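Local coordinates for protein proteasome chaperone 3 (Saccharomyces cerevisiae, PDB 2Z5B) that helps assemble the yeast 20S proteasome, forming a heterodimer with POC4 that binds proteasome precursors and facilitates formation of the alpha-ring, at residues V114-L119 with K171-M176. Numbering follows the deposited sequence.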
ATOM      1  N   VAL B 114      15.074  -2.229  -1.437  1.00 39.05           N
ATOM      2  CA  VAL B 114      15.716  -3.533  -1.280  1.00 38.84           C
ATOM      3  C   VAL B 114      15.924  -3.849   0.197  1.00 38.13           C
ATOM      4  O   VAL B 114      15.764  -4.991   0.618  1.00 38.54           O
ATOM      5  CB  VAL B 114      17.058  -3.628  -2.062  1.00 39.15           C
ATOM      6  CG1 VAL B 114      17.996  -4.668  -1.443  1.00 40.22           C
ATOM      7  CG2 VAL B 114      16.793  -3.938  -3.532  1.00 39.34           C
ATOM      8  N   GLN B 115      16.270  -2.831   0.980  1.00 38.13           N
ATOM      9  CA  GLN B 115      16.535  -3.034   2.406  1.00 38.27           C
ATOM     10  C   GLN B 115      15.236  -3.407   3.102  1.00 37.41           C
ATOM     11  O   GLN B 115      15.199  -4.341   3.916  1.00 37.36           O
ATOM     12  CB  GLN B 115      17.197  -1.803   3.038  1.00 38.64           C
ATOM     13  CG  GLN B 115      18.711  -1.639   2.691  1.00 41.67           C
ATOM     14  CD  GLN B 115      19.568  -2.825   3.123  1.00 43.14           C
ATOM     15  OE1 GLN B 115      19.259  -3.528   4.098  1.00 45.69           O
ATOM     16  NE2 GLN B 115      20.645  -3.064   2.388  1.00 44.62           N
ATOM     17  N   ILE B 116      14.156  -2.719   2.737  1.00 36.92           N
ATOM     18  CA  ILE B 116      12.826  -3.071   3.266  1.00 35.90           C
ATOM     19  C   ILE B 116      12.466  -4.490   2.838  1.00 36.10           C
ATOM     20  O   ILE B 116      12.060  -5.308   3.664  1.00 36.15           O
ATOM     21  CB  ILE B 116      11.752  -2.029   2.855  1.00 36.01           C
ATOM     22  CG1 ILE B 116      12.069  -0.691   3.519  1.00 35.51           C
ATOM     23  CG2 ILE B 116      10.336  -2.497   3.253  1.00 33.89           C
ATOM     24  CD1 ILE B 116      11.206   0.465   3.076  1.00 36.94           C
ATOM     25  N   ALA B 117      12.662  -4.800   1.553  1.00 36.22           N
ATOM     26  CA  ALA B 117      12.406  -6.144   1.037  1.00 36.43           C
ATOM     27  C   ALA B 117      13.180  -7.221   1.793  1.00 36.94           C
ATOM     28  O   ALA B 117      12.618  -8.242   2.176  1.00 36.53           O
ATOM     29  CB  ALA B 117      12.724  -6.213  -0.449  1.00 36.59           C
ATOM     30  N   GLU B 118      14.476  -6.993   1.998  1.00 37.99           N
ATOM     31  CA  GLU B 118      15.309  -7.957   2.710  1.00 38.88           C
ATOM     32  C   GLU B 118      14.878  -8.131   4.170  1.00 38.30           C
ATOM     33  O   GLU B 118      14.913  -9.234   4.705  1.00 39.21           O
ATOM     34  CB  GLU B 118      16.794  -7.589   2.584  1.00 39.22           C
ATOM     35  CG  GLU B 118      17.414  -8.099   1.272  1.00 41.71           C
ATOM     36  CD  GLU B 118      17.372  -9.620   1.157  1.00 43.46           C
ATOM     37  OE1 GLU B 118      18.222 -10.298   1.761  1.00 47.05           O
ATOM     38  OE2 GLU B 118      16.492 -10.157   0.466  1.00 45.28           O
ATOM     39  N   LEU B 119      14.449  -7.042   4.796  1.00 38.29           N
ATOM     40  CA  LEU B 119      13.925  -7.099   6.162  1.00 38.24           C
ATOM     41  C   LEU B 119      12.741  -8.067   6.217  1.00 38.36           C
ATOM     42  O   LEU B 119      12.678  -8.971   7.064  1.00 37.98           O
ATOM     43  CB  LEU B 119      13.525  -5.689   6.646  1.00 37.95           C
ATOM     44  CG  LEU B 119      13.054  -5.543   8.099  1.00 38.10           C
ATOM     45  CD1 LEU B 119      14.194  -5.780   9.085  1.00 39.09           C
ATOM     46  CD2 LEU B 119      12.430  -4.178   8.328  1.00 38.12           C
ATOM     47  N   LYS B 171      13.660  -0.026  11.613  1.00 32.19           N
ATOM     48  CA  LYS B 171      13.223  -0.323  12.984  1.00 33.18           C
ATOM     49  C   LYS B 171      11.701  -0.165  13.169  1.00 31.70           C
ATOM     50  O   LYS B 171      11.076  -0.981  13.814  1.00 31.35           O
ATOM     51  CB  LYS B 171      13.955   0.575  13.982  1.00 32.73           C
ATOM     52  CG  LYS B 171      13.673   0.214  15.427  1.00 35.49           C
ATOM     53  CD  LYS B 171      14.542   1.034  16.397  1.00 35.86           C
ATOM     54  CE  LYS B 171      13.990   0.915  17.820  1.00 40.19           C
ATOM     55  NZ  LYS B 171      13.909  -0.514  18.235  1.00 42.72           N
ATOM     56  N   CYS B 172      11.128   0.884  12.603  1.00 31.92           N
ATOM     57  CA  CYS B 172       9.681   1.128  12.706  1.00 33.03           C
ATOM     58  C   CYS B 172       8.893  -0.025  12.071  1.00 33.14           C
ATOM     59  O   CYS B 172       7.905  -0.512  12.635  1.00 33.35           O
ATOM     60  CB  CYS B 172       9.328   2.459  12.026  1.00 32.87           C
ATOM     61  SG  CYS B 172       9.902   3.920  12.907  1.00 36.60           S
ATOM     62  N   ILE B 173       9.366  -0.489  10.914  1.00 33.55           N
ATOM     63  CA  ILE B 173       8.710  -1.562  10.169  1.00 33.76           C
ATOM     64  C   ILE B 173       8.780  -2.872  10.947  1.00 35.32           C
ATOM     65  O   ILE B 173       7.769  -3.573  11.062  1.00 34.76           O
ATOM     66  CB  ILE B 173       9.285  -1.696   8.733  1.00 33.69           C
ATOM     67  CG1 ILE B 173       8.928  -0.450   7.909  1.00 32.70           C
ATOM     68  CG2 ILE B 173       8.778  -2.977   8.052  1.00 32.60           C
ATOM     69  CD1 ILE B 173       9.819  -0.193   6.701  1.00 31.98           C
ATOM     70  N   LYS B 174       9.956  -3.171  11.506  1.00 36.40           N
ATOM     71  CA  LYS B 174      10.157  -4.323  12.398  1.00 38.48           C
ATOM     72  C   LYS B 174       9.321  -4.240  13.689  1.00 38.61           C
ATOM     73  O   LYS B 174       8.782  -5.252  14.143  1.00 39.33           O
ATOM     74  CB  LYS B 174      11.651  -4.497  12.736  1.00 38.46           C
ATOM     75  CG  LYS B 174      11.988  -5.744  13.580  1.00 40.23           C
ATOM     76  CD  LYS B 174      13.499  -5.986  13.662  1.00 41.43           C
ATOM     77  CE  LYS B 174      13.851  -6.935  14.802  1.00 44.27           C
ATOM     78  NZ  LYS B 174      13.676  -6.288  16.140  1.00 48.79           N
ATOM     79  N   ASP B 175       9.206  -3.040  14.264  1.00 38.26           N
ATOM     80  CA  ASP B 175       8.460  -2.838  15.505  1.00 38.21           C
ATOM     81  C   ASP B 175       6.951  -2.982  15.304  1.00 37.82           C
ATOM     82  O   ASP B 175       6.220  -3.347  16.226  1.00 37.86           O
ATOM     83  CB  ASP B 175       8.808  -1.496  16.146  1.00 38.87           C
ATOM     84  CG  ASP B 175      10.160  -1.509  16.831  1.00 39.92           C
ATOM     85  OD1 ASP B 175      10.700  -2.611  17.095  1.00 42.71           O
ATOM     86  OD2 ASP B 175      10.682  -0.414  17.112  1.00 40.92           O
ATOM     87  N   MET B 176       6.507  -2.735  14.080  1.00 37.35           N
ATOM     88  CA  MET B 176       5.163  -3.042  13.655  1.00 37.08           C
ATOM     89  C   MET B 176       4.847  -4.534  13.855  1.00 38.21           C
ATOM     90  O   MET B 176       3.716  -4.881  14.204  1.00 38.45           O
ATOM     91  CB  MET B 176       5.030  -2.650  12.179  1.00 37.69           C
ATOM     92  CG  MET B 176       3.650  -2.712  11.606  1.00 35.42           C
ATOM     93  SD  MET B 176       3.523  -1.659  10.145  1.00 34.05           S
ATOM     94  CE  MET B 176       4.473  -2.553   8.938  1.00 28.90           C
TER
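In the helical turn that presents Ile116 and Leu119 to Ile173, the backbone bond from Glu118 N to Val114 O measures 2.8 Å. The two segments belong to helices 109-124 and 162-176, which pack side by side on a mixed, mostly antiparallel β-sheet. They run in nearly the same direction, crossing at -26°, with segment axes 10.8 Å apart at closest approach. No hydrogen bond or salt bridge joins 114-119 to 171-176; the contact is a small apolar seam burying 188 Å², both sides summed.

Ile173 is its centre, touching Ile116 with one end and Leu119 with its branch. Ile173 CG1 stands anti to the carbonyl carbon (chi1 -67°) and directs CD1 to the other helix; Ile173 CD1 lies 3.9 Å from Ile116 CG1 and from Ile116 CD1. The two isoleucine side chains meet at about a right angle, so the Ile173 methyl rests against the flank of the Ile116 ethyl arm. Leu119 comes in at a slant: its CG is anti to the backbone N (chi1 -175°), and CD2 reaches Ile173 CG2 at 3.9 Å.

Beneath the pair, Ile116 and Ile173 both rest on Leu40, so both helices lie over strand 38-44. Ile173 also meets Val29 of strand 26-33, and Tyr120 and Ile124 prolong its contact along helix 109-124. At the exposed edge, the CB of Lys174 borders Leu119 while its amine leads away from the seam. One turn back, Lys171 NZ and Asp175 OD2 form a salt bridge at 3.4 Å within their own helix, its hydrogen bond weak. Leu119 CD2 also sits 4.0 Å from Ile173 CB and 4.2 Å from Lys174 N, brushing the backbone of the neighbouring helix.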